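Local structure of fucose-specific lectin (Aleuria aurantia, 6GKE) at residues A[146-149]-A[153-156]; A[77-82]-A[128-133]; A[237-240]-A[244-247]; A[226-231]-A[276-281]. The protein binds L-fucose through five sites between the blades of its six-bladed beta-propeller, with strongest preference for alpha-1,6-linked core fucose on glycoproteins. The protein carries 1 engineered substitution. One frame throughout, in Å; residues are numbered along the deposited sequence. Where two conformers were deposited one is given.

Contact 1 (A[146-149]-A[153-156]); sequences EYVW and WTAG. With FUC (alpha-L-fucopyranose), chain B; FUC (alpha-L-fucopyranose), chain E; NDG (2-acetamido-2-deoxy-alpha-D-glucopyranose), chain C.
Trp-149 turns the edge of its indole toward the face of Trp-153, near the turn of a beta hairpin formed by the outer two strands of a propeller blade. The six-membered ring of Trp-149 and the five-membered ring of Trp-153 have centroids 4.8 Å apart and planes at 66°, the signature of an edge-to-face pair, though it describes one of two conformers of Trp-149. Trp-149 CB sits over the face of the other half of the indole in a CH-pi contact, 3.7 Å from the centroid of the six-membered ring of Trp-153. On the same side of the hairpin, a chi1 of -124°, far from a staggered value, lays the Tyr-147 ring over the opposite backbone, with Ala-155 CA 3.8 Å from its centroid.

Beneath these rings Val-148 and Thr-154 form an antiparallel hydrogen-bonded pair, Val-148 N to Thr-154 O at 2.8 Å and Thr-154 N to Val-148 O at 2.9 Å. The polar ends serve two different sugars. Trp-153 NE1 donates to O3 of fucose B at 2.8 Å and 165°, while a face of Trp-149 covers C5 of that sugar. Glu-146 grips fucose E through both oxygens: O3 donates to OE1 at 2.6 Å and O4 to OE2 at 2.7 Å.

Contact 2 (A[77-82]-A[128-133]); sequences RVYCVN and PNIRVY. With FUC (alpha-L-fucopyranose), chain B; FUC (alpha-L-fucopyranose), chain E.
Tyr-79 and Val-132 meet because of their first torsions: CG of Tyr-79 stands anti to its carbonyl carbon (chi1 -61°), which sends the ring across to the facing strand, and chi1 of 180° in Val-132 places CG2 beside the backbone N and directly above that ring. The methyl is 3.8 Å from the Tyr-79 ring centroid and only 7° off the ring normal, so this is a centred CH-pi contact. Further along the tyrosine, OH rests against both ends of the Ile-130 side chain, 3.6 Å from CG2 and 3.7 Å from CD1.

The segments belong to adjacent blades of the beta-propeller, sequence repeats 2 and 3. Their strands run in the same general direction with axes 9.6 Å apart, too far for a shared sheet, and the two segments meet through their side chains. Such a seam between blades is where the lectin holds its fucose. Ile-130 CD1 lies 4.2 Å from Arg-77 CG and 3.8 Å from C6 of fucose B, giving the sugar methyl an apolar wall.

Arg-77, bent at chi2, presents the guanidinium edge to the same sugar: NE donates to O4 at 2.9 Å and NH2 to the ring oxygen O5, while a second NE bond to O5 is weak. NH2 is also hydrogen-bonded to Gln-75 OE1. Tyr-79 OH is hydrogen-bonded to Glu-89 OE2, and Glu-89 OE1 in turn binds fucose B, so the tyrosine is in a position to orient that carboxylate from the second shell. On the far side of its strand, Arg-131 repeats the NE and NH2 grip on fucose E, and its NH1 bonds in the guanidinium plane to Ile-130 O.

Contact 3 (A[237-240]-A[244-247]); sequences YEAA and SWNT. With FUC (alpha-L-fucopyranose), chain G; FUC (alpha-L-fucopyranose), chain F.
Asn-246 reaches Ala-240 along its whole side chain. CB lies 3.9 Å from Ala-240 O, and chi1 of 72° sets CG between its own backbone N and carbonyl carbon, folding the amide back over the neighbouring strand. OD1 then accepts from Ala-240 N at 2.8 Å; the bond is nearly straight at the hydrogen (173°), although the donor stands 47° out of the amide carbonyl plane. The other branch, ND2, passes Ala-240 CB and donates to a water at 3.0 Å. That water donates in turn to Glu-238 O and, at 2.7 Å, to Glu-238 OE1, tying the amide to a carboxylate that receives O3 and O4 of fucose G.

Asn-246 N closes the arrangement by donating to Ala-240 O at 3.0 Å. Main-chain N and side-chain OD1 of one residue therefore engage both peptide polar groups of Ala-240; the amide oxygen appears to stand in for a strand carbonyl, since 244-247 forms no regular strand. Next door, Trp-245 CE3 touches Ala-239 CB at 4.1 Å, and its NE1 donates to O3 of fucose F at 2.9 Å, in the binding site on the other side of the blade.

Segment 244-247 lies in the loop between strands 236-241 and 249-251. Beside 237-240 in the sheet runs strand 224-230, where Val-227 is joined to Ala-239 by a backbone hydrogen bond and also touches Trp-245, while Phe-204 and Tyr-241 meet the indole.

Contact 4 (A[226-231]-A[276-281]); sequences RVYWQK and ISVFFQ. With FUC (alpha-L-fucopyranose), chain G.
Tyr-228 receives Val-278 CG2 over the middle of its ring: the methyl is 3.9 Å from the centroid and 4° off the normal, a well-centred CH-pi contact. At the hydroxyl end, Tyr-228 OH packs on Ile-276, 3.7 Å from CG2, with CD1 equally near. Further toward the C-terminal ends of the segments, Gln-230 carries an extended chain whose NE2 approaches Phe-280 CB at 4.0 Å. The amide and phenyl planes stand 74° apart, and chi1 of 65° in Phe-280 turns its ring away, leaving CB as the touching atom.

The same side chains border a fucose site. Ile-276 CD1 is 3.8 Å from C6 of fucose G and so packs on the sugar methyl, while Arg-226 offers the edge of its guanidinium to the ring: NE donates to O4 at 2.8 Å and NH2 to O5 at 2.9 Å, with a further weak bond from NE to O5. Two neighbouring donors thus engage a hydroxyl and the ring oxygen together and would limit how the sugar can turn.

Outside this shell, Glu-238 lies against Arg-226, and its OE2 forms a weak hydrogen bond with Tyr-228 OH, linking the inter-blade packing to a carboxylate that also binds fucose G. Ile-217 of strand 213-219 touches Arg-226, Tyr-228 and Ile-276.

The strand axes are 9.8 Å apart, a gap spanned by side chains between two separate propeller blades. Strand 224-230 sits between strands 213-219 and 236-241 in one sheet, and strand 275-282 between strands 267-271 and 286-293 in the next.

From the N terminus, contact 2 comes first, closing a loop of 45 residues that joins strand 73-81 to strand 129-134 in the following blade. Contact 1 opens after it in series and closes a three-residue turn; the two touch because strands 129-134 and 142-149 are sheet neighbours, and both reach fucoses B and E. Contact 4 then spans 44 residues between the blades of repeats 5 and 6, with contact 3 nested inside as a local closure next to strand 224-230; both meet fucose G. No loops cross. Contacts 2 and 4, inter-blade seams of similar build, lie on opposite sides of the chain's centre, their centres about 20 Å apart.

Contact 1 (A[146-149]-A[153-156])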
# COMPACT_ATOMS: atom_id res chain seq x y z
N GLU A 146 -17.60 -7.30 -23.88
CA GLU A 146 -18.33 -6.04 -23.85
C GLU A 146 -19.75 -6.29 -23.35
O GLU A 146 -20.41 -7.23 -23.80
CB GLU A 146 -18.36 -5.47 -25.26
CG GLU A 146 -19.11 -4.17 -25.44
CD GLU A 146 -19.34 -3.83 -26.90
OE1 GLU A 146 -19.87 -4.72 -27.61
OE2 GLU A 146 -19.00 -2.70 -27.32
N TYR A 147 -20.23 -5.42 -22.45
CA TYR A 147 -21.65 -5.36 -22.09
C TYR A 147 -22.19 -4.01 -22.56
O TYR A 147 -21.49 -3.00 -22.54
CB TYR A 147 -21.91 -5.68 -20.60
CG TYR A 147 -22.88 -6.83 -20.46
CD1 TYR A 147 -22.45 -8.13 -20.69
CD2 TYR A 147 -24.23 -6.62 -20.25
CE1 TYR A 147 -23.33 -9.19 -20.71
CE2 TYR A 147 -25.13 -7.68 -20.26
CZ TYR A 147 -24.68 -8.97 -20.50
OH TYR A 147 -25.55 -10.02 -20.54
N VAL A 148 -23.44 -4.03 -23.01
CA VAL A 148 -24.04 -2.98 -23.83
C VAL A 148 -25.30 -2.44 -23.15
O VAL A 148 -26.20 -3.22 -22.85
CB VAL A 148 -24.42 -3.58 -25.20
CG1 VAL A 148 -25.25 -2.63 -26.05
CG2 VAL A 148 -23.19 -4.06 -25.96
N TRP A 149 -25.38 -1.12 -22.98
CA TRP A 149 -26.64 -0.45 -22.61
C TRP A 149 -27.01 0.52 -23.73
O TRP A 149 -26.38 1.56 -23.87
CB TRP A 149 -26.56 0.35 -21.31
CG TRP A 149 -27.82 1.15 -21.08
CD1 TRP A 149 -28.18 2.35 -21.63
CD2 TRP A 149 -28.92 0.75 -20.26
NE1 TRP A 149 -29.43 2.72 -21.19
CE2 TRP A 149 -29.90 1.76 -20.34
CE3 TRP A 149 -29.15 -0.37 -19.45
CZ2 TRP A 149 -31.10 1.67 -19.64
CZ3 TRP A 149 -30.34 -0.45 -18.76
CH2 TRP A 149 -31.30 0.56 -18.85
N TRP A 153 -29.57 -3.71 -20.66
CA TRP A 153 -28.28 -4.38 -20.70
C TRP A 153 -28.36 -5.67 -21.53
O TRP A 153 -29.22 -6.51 -21.31
CB TRP A 153 -27.77 -4.70 -19.30
CG TRP A 153 -27.30 -3.50 -18.54
CD1 TRP A 153 -27.92 -2.93 -17.46
CD2 TRP A 153 -26.12 -2.72 -18.78
NE1 TRP A 153 -27.21 -1.85 -17.03
CE2 TRP A 153 -26.09 -1.70 -17.81
CE3 TRP A 153 -25.06 -2.81 -19.70
CZ2 TRP A 153 -25.07 -0.76 -17.75
CZ3 TRP A 153 -24.05 -1.88 -19.63
CH2 TRP A 153 -24.05 -0.87 -18.67
N THR A 154 -27.39 -5.84 -22.43
CA THR A 154 -27.23 -7.09 -23.15
C THR A 154 -25.75 -7.27 -23.49
O THR A 154 -24.96 -6.33 -23.47
CB THR A 154 -28.17 -7.15 -24.36
OG1 THR A 154 -28.32 -8.51 -24.75
CG2 THR A 154 -27.67 -6.33 -25.53
N ALA A 155 -25.38 -8.52 -23.79
CA ALA A 155 -24.00 -8.81 -24.15
C ALA A 155 -23.69 -8.20 -25.52
O ALA A 155 -24.55 -8.13 -26.41
CB ALA A 155 -23.77 -10.30 -24.15
N GLY A 156 -22.43 -7.79 -25.67
CA GLY A 156 -21.90 -7.34 -26.94
C GLY A 156 -20.80 -8.26 -27.44
O GLY A 156 -20.93 -9.49 -27.40
C1 FUC B . -30.04 3.28 -14.96
C2 FUC B . -29.22 2.09 -14.49
C3 FUC B . -28.82 1.21 -15.67
C4 FUC B . -28.09 2.07 -16.70
C5 FUC B . -29.02 3.20 -17.14
C6 FUC B . -28.40 4.11 -18.19
O2 FUC B . -29.98 1.33 -13.55
O3 FUC B . -28.05 0.10 -15.22
O4 FUC B . -26.91 2.67 -16.16
O5 FUC B . -29.36 4.00 -16.00
C1 FUC E . -23.73 -2.81 -30.46
C2 FUC E . -22.72 -3.82 -29.94
C3 FUC E . -21.37 -3.59 -30.64
C4 FUC E . -20.93 -2.13 -30.46
C5 FUC E . -22.01 -1.25 -31.07
C6 FUC E . -21.66 0.22 -31.01
O1 FUC E . -24.03 -3.16 -31.81
O2 FUC E . -23.21 -5.16 -30.15
O3 FUC E . -20.39 -4.51 -30.17
O4 FUC E . -20.80 -1.77 -29.09
O5 FUC E . -23.24 -1.46 -30.38
C1 NDG C . -34.74 1.55 -17.58
C2 NDG C . -35.28 0.79 -16.37
C3 NDG C . -35.48 1.75 -15.21
C4 NDG C . -34.19 2.51 -14.92
C5 NDG C . -33.62 3.17 -16.17
C6 NDG C . -32.24 3.76 -15.91
C7 NDG C . -36.62 -1.24 -16.76
C8 NDG C . -37.98 -1.78 -17.09
O5 NDG C . -33.52 2.20 -17.22
O3 NDG C . -35.87 1.01 -14.05
O4 NDG C . -34.41 3.51 -13.92
O6 NDG C . -31.28 2.79 -15.45
O7 NDG C . -35.67 -1.99 -16.58
N2 NDG C . -36.52 0.09 -16.68
O1 NDG C . -35.70 2.51 -18.02
O HOH W 1 -28.20 -9.48 -20.59

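Contact 2 (A[77-82]-A[128-133])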
# COMPACT_ATOMS: atom_id res chain seq x y z
N ARG A 77 -22.16 6.90 -13.78
CA ARG A 77 -22.18 5.47 -13.55
C ARG A 77 -20.75 5.04 -13.20
O ARG A 77 -19.81 5.39 -13.92
CB ARG A 77 -22.66 4.70 -14.79
CG ARG A 77 -24.03 5.13 -15.30
CD ARG A 77 -25.16 4.81 -14.33
NE ARG A 77 -26.47 5.17 -14.85
CZ ARG A 77 -27.07 6.35 -14.69
NH1 ARG A 77 -26.48 7.33 -14.03
NH2 ARG A 77 -28.27 6.56 -15.22
N VAL A 78 -20.62 4.30 -12.10
CA VAL A 78 -19.35 3.77 -11.64
C VAL A 78 -19.46 2.25 -11.65
O VAL A 78 -20.33 1.69 -11.00
CB VAL A 78 -18.97 4.29 -10.25
CG1 VAL A 78 -17.64 3.70 -9.79
CG2 VAL A 78 -18.91 5.81 -10.21
N TYR A 79 -18.56 1.61 -12.40
CA TYR A 79 -18.51 0.15 -12.56
C TYR A 79 -17.42 -0.42 -11.66
O TYR A 79 -16.36 0.17 -11.49
CB TYR A 79 -18.30 -0.21 -14.04
CG TYR A 79 -19.44 0.32 -14.85
CD1 TYR A 79 -20.68 -0.30 -14.79
CD2 TYR A 79 -19.36 1.51 -15.56
CE1 TYR A 79 -21.79 0.22 -15.42
CE2 TYR A 79 -20.46 2.05 -16.20
CZ TYR A 79 -21.69 1.42 -16.11
OH TYR A 79 -22.78 1.99 -16.69
N CYS A 80 -17.73 -1.59 -11.10
CA CYS A 80 -16.86 -2.27 -10.17
C CYS A 80 -17.25 -3.74 -10.13
O CYS A 80 -18.09 -4.17 -10.92
CB CYS A 80 -16.95 -1.61 -8.79
SG CYS A 80 -18.60 -1.76 -8.04
N VAL A 81 -16.65 -4.51 -9.22
CA VAL A 81 -16.91 -5.91 -9.05
C VAL A 81 -17.24 -6.17 -7.56
O VAL A 81 -16.51 -5.65 -6.71
CB VAL A 81 -15.65 -6.66 -9.55
CG1 VAL A 81 -15.77 -8.15 -9.37
CG2 VAL A 81 -15.35 -6.33 -11.01
N ASN A 82 -18.25 -6.99 -7.26
CA ASN A 82 -18.56 -7.33 -5.88
C ASN A 82 -17.69 -8.51 -5.43
O ASN A 82 -16.81 -8.98 -6.14
CB ASN A 82 -20.06 -7.52 -5.69
CG ASN A 82 -20.60 -8.82 -6.26
OD1 ASN A 82 -19.85 -9.69 -6.70
ND2 ASN A 82 -21.92 -8.96 -6.24
N PRO A 128 -28.64 7.84 -23.38
CA PRO A 128 -27.24 7.44 -23.34
C PRO A 128 -27.03 6.06 -23.98
O PRO A 128 -27.93 5.23 -24.04
CB PRO A 128 -26.95 7.37 -21.84
CG PRO A 128 -28.28 6.94 -21.25
CD PRO A 128 -29.32 7.65 -22.09
N ASN A 129 -25.80 5.85 -24.43
CA ASN A 129 -25.33 4.57 -24.93
C ASN A 129 -24.04 4.25 -24.18
O ASN A 129 -23.07 4.99 -24.32
CB ASN A 129 -25.05 4.60 -26.43
CG ASN A 129 -26.28 4.99 -27.22
OD1 ASN A 129 -27.09 4.13 -27.58
ND2 ASN A 129 -26.43 6.28 -27.48
N ILE A 130 -24.06 3.19 -23.36
CA ILE A 130 -22.93 2.84 -22.52
C ILE A 130 -22.35 1.51 -23.01
O ILE A 130 -23.10 0.62 -23.39
CB ILE A 130 -23.33 2.74 -21.03
CG1 ILE A 130 -24.03 4.01 -20.54
CG2 ILE A 130 -22.13 2.41 -20.16
CD1 ILE A 130 -24.73 3.84 -19.22
N ARG A 131 -21.03 1.39 -22.96
CA ARG A 131 -20.36 0.12 -23.21
C ARG A 131 -19.34 -0.10 -22.09
O ARG A 131 -18.60 0.82 -21.75
CB ARG A 131 -19.67 0.12 -24.58
CG ARG A 131 -20.57 0.45 -25.76
CD ARG A 131 -21.59 -0.63 -26.04
NE ARG A 131 -22.42 -0.38 -27.21
CZ ARG A 131 -23.61 0.21 -27.22
NH1 ARG A 131 -24.09 0.79 -26.12
NH2 ARG A 131 -24.34 0.23 -28.33
N VAL A 132 -19.33 -1.32 -21.55
CA VAL A 132 -18.44 -1.70 -20.46
C VAL A 132 -17.60 -2.88 -20.94
O VAL A 132 -18.14 -3.83 -21.50
CB VAL A 132 -19.23 -2.05 -19.19
CG1 VAL A 132 -18.29 -2.46 -18.06
CG2 VAL A 132 -20.13 -0.91 -18.75
N TYR A 133 -16.28 -2.81 -20.70
CA TYR A 133 -15.32 -3.80 -21.16
C TYR A 133 -14.66 -4.47 -19.96
O TYR A 133 -14.28 -3.80 -18.99
CB TYR A 133 -14.29 -3.15 -22.09
CG TYR A 133 -14.97 -2.53 -23.29
CD1 TYR A 133 -15.24 -3.28 -24.42
CD2 TYR A 133 -15.44 -1.23 -23.24
CE1 TYR A 133 -15.95 -2.75 -25.49
CE2 TYR A 133 -16.16 -0.69 -24.29
CZ TYR A 133 -16.42 -1.45 -25.42
OH TYR A 133 -17.15 -0.89 -26.44
C1 FUC B . -30.04 3.28 -14.96
C2 FUC B . -29.22 2.09 -14.49
C3 FUC B . -28.82 1.21 -15.67
C4 FUC B . -28.09 2.07 -16.70
C5 FUC B . -29.02 3.20 -17.14
C6 FUC B . -28.40 4.11 -18.19
O2 FUC B . -29.98 1.33 -13.55
O3 FUC B . -28.05 0.10 -15.22
O4 FUC B . -26.91 2.67 -16.16
O5 FUC B . -29.36 4.00 -16.00
C1 FUC E . -23.73 -2.81 -30.46
C2 FUC E . -22.72 -3.82 -29.94
C3 FUC E . -21.37 -3.59 -30.64
C4 FUC E . -20.93 -2.13 -30.46
C5 FUC E . -22.01 -1.25 -31.07
C6 FUC E . -21.66 0.22 -31.01
O1 FUC E . -24.03 -3.16 -31.81
O2 FUC E . -23.21 -5.16 -30.15
O3 FUC E . -20.39 -4.51 -30.17
O4 FUC E . -20.80 -1.77 -29.09
O5 FUC E . -23.24 -1.46 -30.38

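Contact 3 (A[237-240]-A[244-247])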
# COMPACT_ATOMS: atom_id res chain seq x y z
N TYR A 237 3.43 7.39 -20.41
CA TYR A 237 3.53 7.53 -21.85
C TYR A 237 2.20 8.02 -22.42
O TYR A 237 1.13 7.65 -21.93
CB TYR A 237 3.86 6.20 -22.53
CG TYR A 237 5.28 5.76 -22.31
CD1 TYR A 237 5.66 5.16 -21.12
CD2 TYR A 237 6.26 5.94 -23.28
CE1 TYR A 237 6.97 4.77 -20.89
CE2 TYR A 237 7.57 5.54 -23.07
CZ TYR A 237 7.92 4.95 -21.87
OH TYR A 237 9.21 4.56 -21.65
N GLU A 238 2.30 8.80 -23.51
CA GLU A 238 1.15 9.21 -24.29
C GLU A 238 1.43 8.95 -25.77
O GLU A 238 2.48 9.35 -26.28
CB GLU A 238 0.86 10.70 -24.12
CG GLU A 238 -0.36 11.19 -24.87
CD GLU A 238 -0.42 12.71 -24.97
OE1 GLU A 238 0.42 13.28 -25.68
OE2 GLU A 238 -1.31 13.32 -24.33
N ALA A 239 0.46 8.33 -26.46
CA ALA A 239 0.41 8.30 -27.91
C ALA A 239 -0.73 9.23 -28.35
O ALA A 239 -1.81 9.19 -27.77
CB ALA A 239 0.17 6.90 -28.42
N ALA A 240 -0.47 10.04 -29.38
CA ALA A 240 -1.43 11.03 -29.84
C ALA A 240 -1.79 10.79 -31.31
O ALA A 240 -0.91 10.66 -32.16
CB ALA A 240 -0.88 12.42 -29.67
N SER A 244 -2.97 11.03 -37.91
CA SER A 244 -2.02 9.93 -37.86
C SER A 244 -1.52 9.81 -36.41
O SER A 244 -1.71 10.73 -35.62
CB SER A 244 -0.88 10.13 -38.83
OG SER A 244 -0.08 11.24 -38.43
N TRP A 245 -0.91 8.68 -36.09
CA TRP A 245 -0.33 8.46 -34.77
C TRP A 245 1.10 8.98 -34.75
O TRP A 245 1.87 8.76 -35.69
CB TRP A 245 -0.36 6.98 -34.40
CG TRP A 245 -1.74 6.48 -34.14
CD1 TRP A 245 -2.55 5.80 -35.01
CD2 TRP A 245 -2.51 6.65 -32.93
NE1 TRP A 245 -3.75 5.53 -34.43
CE2 TRP A 245 -3.76 6.03 -33.16
CE3 TRP A 245 -2.26 7.23 -31.69
CZ2 TRP A 245 -4.75 5.99 -32.17
CZ3 TRP A 245 -3.23 7.18 -30.72
CH2 TRP A 245 -4.46 6.57 -30.96
N ASN A 246 1.45 9.64 -33.65
CA ASN A 246 2.82 10.07 -33.42
C ASN A 246 3.62 8.91 -32.80
O ASN A 246 3.09 7.84 -32.51
CB ASN A 246 2.88 11.33 -32.56
CG ASN A 246 2.52 11.10 -31.11
OD1 ASN A 246 2.03 10.04 -30.73
ND2 ASN A 246 2.76 12.11 -30.28
N THR A 247 4.91 9.15 -32.60
CA THR A 247 5.74 8.29 -31.79
C THR A 247 5.39 8.56 -30.33
O THR A 247 5.37 9.71 -29.90
CB THR A 247 7.23 8.55 -32.06
OG1 THR A 247 7.45 8.32 -33.45
CG2 THR A 247 8.15 7.67 -31.24
C1 FUC G . -0.71 17.55 -28.02
C2 FUC G . 0.13 16.53 -27.27
C3 FUC G . 0.06 16.78 -25.77
C4 FUC G . -1.41 16.84 -25.31
C5 FUC G . -2.13 17.90 -26.13
C6 FUC G . -3.61 18.05 -25.80
O1 FUC G . -0.10 18.84 -27.89
O2 FUC G . 1.49 16.62 -27.73
O3 FUC G . 0.81 15.79 -25.08
O4 FUC G . -2.09 15.60 -25.51
O5 FUC G . -2.04 17.57 -27.52
C1 FUC F . -8.85 3.95 -37.76
C2 FUC F . -7.75 3.34 -36.91
C3 FUC F . -6.80 4.43 -36.41
C4 FUC F . -7.60 5.49 -35.66
C5 FUC F . -8.64 6.07 -36.61
C6 FUC F . -9.51 7.13 -35.95
O1 FUC F . -8.25 4.42 -38.96
O2 FUC F . -7.05 2.35 -37.68
O3 FUC F . -5.75 3.86 -35.62
O4 FUC F . -8.30 4.93 -34.54
O5 FUC F . -9.51 5.02 -37.06
O HOH W 2 2.22 12.04 -27.34

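Contact 4 (A[226-231]-A[276-281])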
# COMPACT_ATOMS: atom_id res chain seq x y z
N ARG A 226 -6.02 10.42 -27.46
CA ARG A 226 -4.81 10.27 -26.66
C ARG A 226 -4.92 8.95 -25.90
O ARG A 226 -5.94 8.68 -25.26
CB ARG A 226 -4.62 11.42 -25.68
CG ARG A 226 -4.57 12.81 -26.32
CD ARG A 226 -3.36 13.03 -27.21
NE ARG A 226 -3.31 14.38 -27.75
CZ ARG A 226 -3.84 14.77 -28.90
NH1 ARG A 226 -4.42 13.90 -29.71
NH2 ARG A 226 -3.78 16.05 -29.25
N VAL A 227 -3.87 8.14 -25.99
CA VAL A 227 -3.78 6.87 -25.29
C VAL A 227 -2.62 7.00 -24.29
O VAL A 227 -1.52 7.39 -24.67
CB VAL A 227 -3.55 5.70 -26.26
CG1 VAL A 227 -3.49 4.37 -25.53
CG2 VAL A 227 -4.62 5.66 -27.33
N TYR A 228 -2.91 6.68 -23.02
CA TYR A 228 -1.96 6.78 -21.93
C TYR A 228 -1.63 5.38 -21.42
O TYR A 228 -2.51 4.53 -21.32
CB TYR A 228 -2.52 7.61 -20.77
CG TYR A 228 -2.80 9.02 -21.20
CD1 TYR A 228 -1.76 9.92 -21.35
CD2 TYR A 228 -4.08 9.42 -21.55
CE1 TYR A 228 -1.99 11.20 -21.83
CE2 TYR A 228 -4.32 10.69 -22.03
CZ TYR A 228 -3.27 11.58 -22.18
OH TYR A 228 -3.51 12.82 -22.71
N TRP A 229 -0.37 5.17 -21.05
CA TRP A 229 -0.03 3.95 -20.32
C TRP A 229 1.10 4.23 -19.34
O TRP A 229 1.95 5.09 -19.55
CB TRP A 229 0.30 2.78 -21.25
CG TRP A 229 1.45 2.96 -22.19
CD1 TRP A 229 2.76 2.65 -21.99
CD2 TRP A 229 1.35 3.44 -23.54
NE1 TRP A 229 3.48 2.91 -23.13
CE2 TRP A 229 2.64 3.40 -24.09
CE3 TRP A 229 0.29 3.91 -24.32
CZ2 TRP A 229 2.89 3.79 -25.40
CZ3 TRP A 229 0.54 4.30 -25.61
CH2 TRP A 229 1.83 4.25 -26.15
N GLN A 230 1.09 3.45 -18.26
CA GLN A 230 2.08 3.61 -17.22
C GLN A 230 2.20 2.32 -16.42
O GLN A 230 1.19 1.77 -15.96
CB GLN A 230 1.68 4.75 -16.28
CG GLN A 230 2.73 5.11 -15.23
CD GLN A 230 2.19 6.16 -14.29
OE1 GLN A 230 2.24 7.35 -14.59
NE2 GLN A 230 1.64 5.72 -13.18
N LYS A 231 3.44 1.88 -16.23
CA LYS A 231 3.77 0.89 -15.23
C LYS A 231 4.17 1.63 -13.95
O LYS A 231 4.89 2.63 -14.02
CB LYS A 231 4.92 -0.00 -15.71
CG LYS A 231 5.44 -0.98 -14.67
CD LYS A 231 6.43 -1.97 -15.21
CE LYS A 231 7.03 -2.82 -14.11
NZ LYS A 231 8.08 -3.72 -14.63
N ILE A 276 -7.25 18.00 -19.70
CA ILE A 276 -6.91 16.60 -19.47
C ILE A 276 -6.30 16.45 -18.08
O ILE A 276 -5.39 17.18 -17.72
CB ILE A 276 -5.92 16.05 -20.53
CG1 ILE A 276 -6.39 16.31 -21.96
CG2 ILE A 276 -5.67 14.57 -20.28
CD1 ILE A 276 -5.33 16.06 -23.01
N SER A 277 -6.79 15.45 -17.34
CA SER A 277 -6.16 14.99 -16.10
C SER A 277 -5.78 13.52 -16.25
O SER A 277 -6.58 12.73 -16.74
CB SER A 277 -7.09 15.13 -14.92
OG SER A 277 -7.43 16.49 -14.71
N VAL A 278 -4.57 13.16 -15.79
CA VAL A 278 -4.18 11.75 -15.71
C VAL A 278 -3.74 11.49 -14.27
O VAL A 278 -2.71 12.00 -13.82
CB VAL A 278 -3.08 11.36 -16.71
CG1 VAL A 278 -2.80 9.86 -16.63
CG2 VAL A 278 -3.44 11.75 -18.13
N PHE A 279 -4.55 10.71 -13.55
CA PHE A 279 -4.37 10.43 -12.13
C PHE A 279 -3.43 9.24 -11.92
O PHE A 279 -3.41 8.31 -12.72
CB PHE A 279 -5.72 10.13 -11.49
CG PHE A 279 -6.65 11.31 -11.55
CD1 PHE A 279 -6.63 12.26 -10.54
CD2 PHE A 279 -7.49 11.51 -12.63
CE1 PHE A 279 -7.46 13.37 -10.60
CE2 PHE A 279 -8.31 12.63 -12.70
CZ PHE A 279 -8.29 13.56 -11.69
N PHE A 280 -2.68 9.30 -10.82
CA PHE A 280 -1.78 8.23 -10.43
C PHE A 280 -1.68 8.19 -8.90
O PHE A 280 -2.14 9.09 -8.20
CB PHE A 280 -0.41 8.40 -11.11
CG PHE A 280 0.41 9.61 -10.72
CD1 PHE A 280 0.26 10.81 -11.39
CD2 PHE A 280 1.37 9.52 -9.73
CE1 PHE A 280 1.04 11.91 -11.06
CE2 PHE A 280 2.15 10.62 -9.40
CZ PHE A 280 1.99 11.81 -10.07
N GLN A 281 -1.07 7.11 -8.40
CA GLN A 281 -0.95 6.88 -6.97
C GLN A 281 0.53 6.91 -6.58
O GLN A 281 1.35 6.20 -7.17
CB GLN A 281 -1.60 5.56 -6.58
CG GLN A 281 -1.54 5.27 -5.08
CD GLN A 281 -2.28 4.01 -4.72
OE1 GLN A 281 -1.95 2.92 -5.19
NE2 GLN A 281 -3.31 4.13 -3.89
C1 FUC G . -0.71 17.55 -28.02
C2 FUC G . 0.13 16.53 -27.27
C3 FUC G . 0.06 16.78 -25.77
C4 FUC G . -1.41 16.84 -25.31
C5 FUC G . -2.13 17.90 -26.13
C6 FUC G . -3.61 18.05 -25.80
O1 FUC G . -0.10 18.84 -27.89
O2 FUC G . 1.49 16.62 -27.73
O3 FUC G . 0.81 15.79 -25.08
O4 FUC G . -2.09 15.60 -25.51
O5 FUC G . -2.04 17.57 -27.52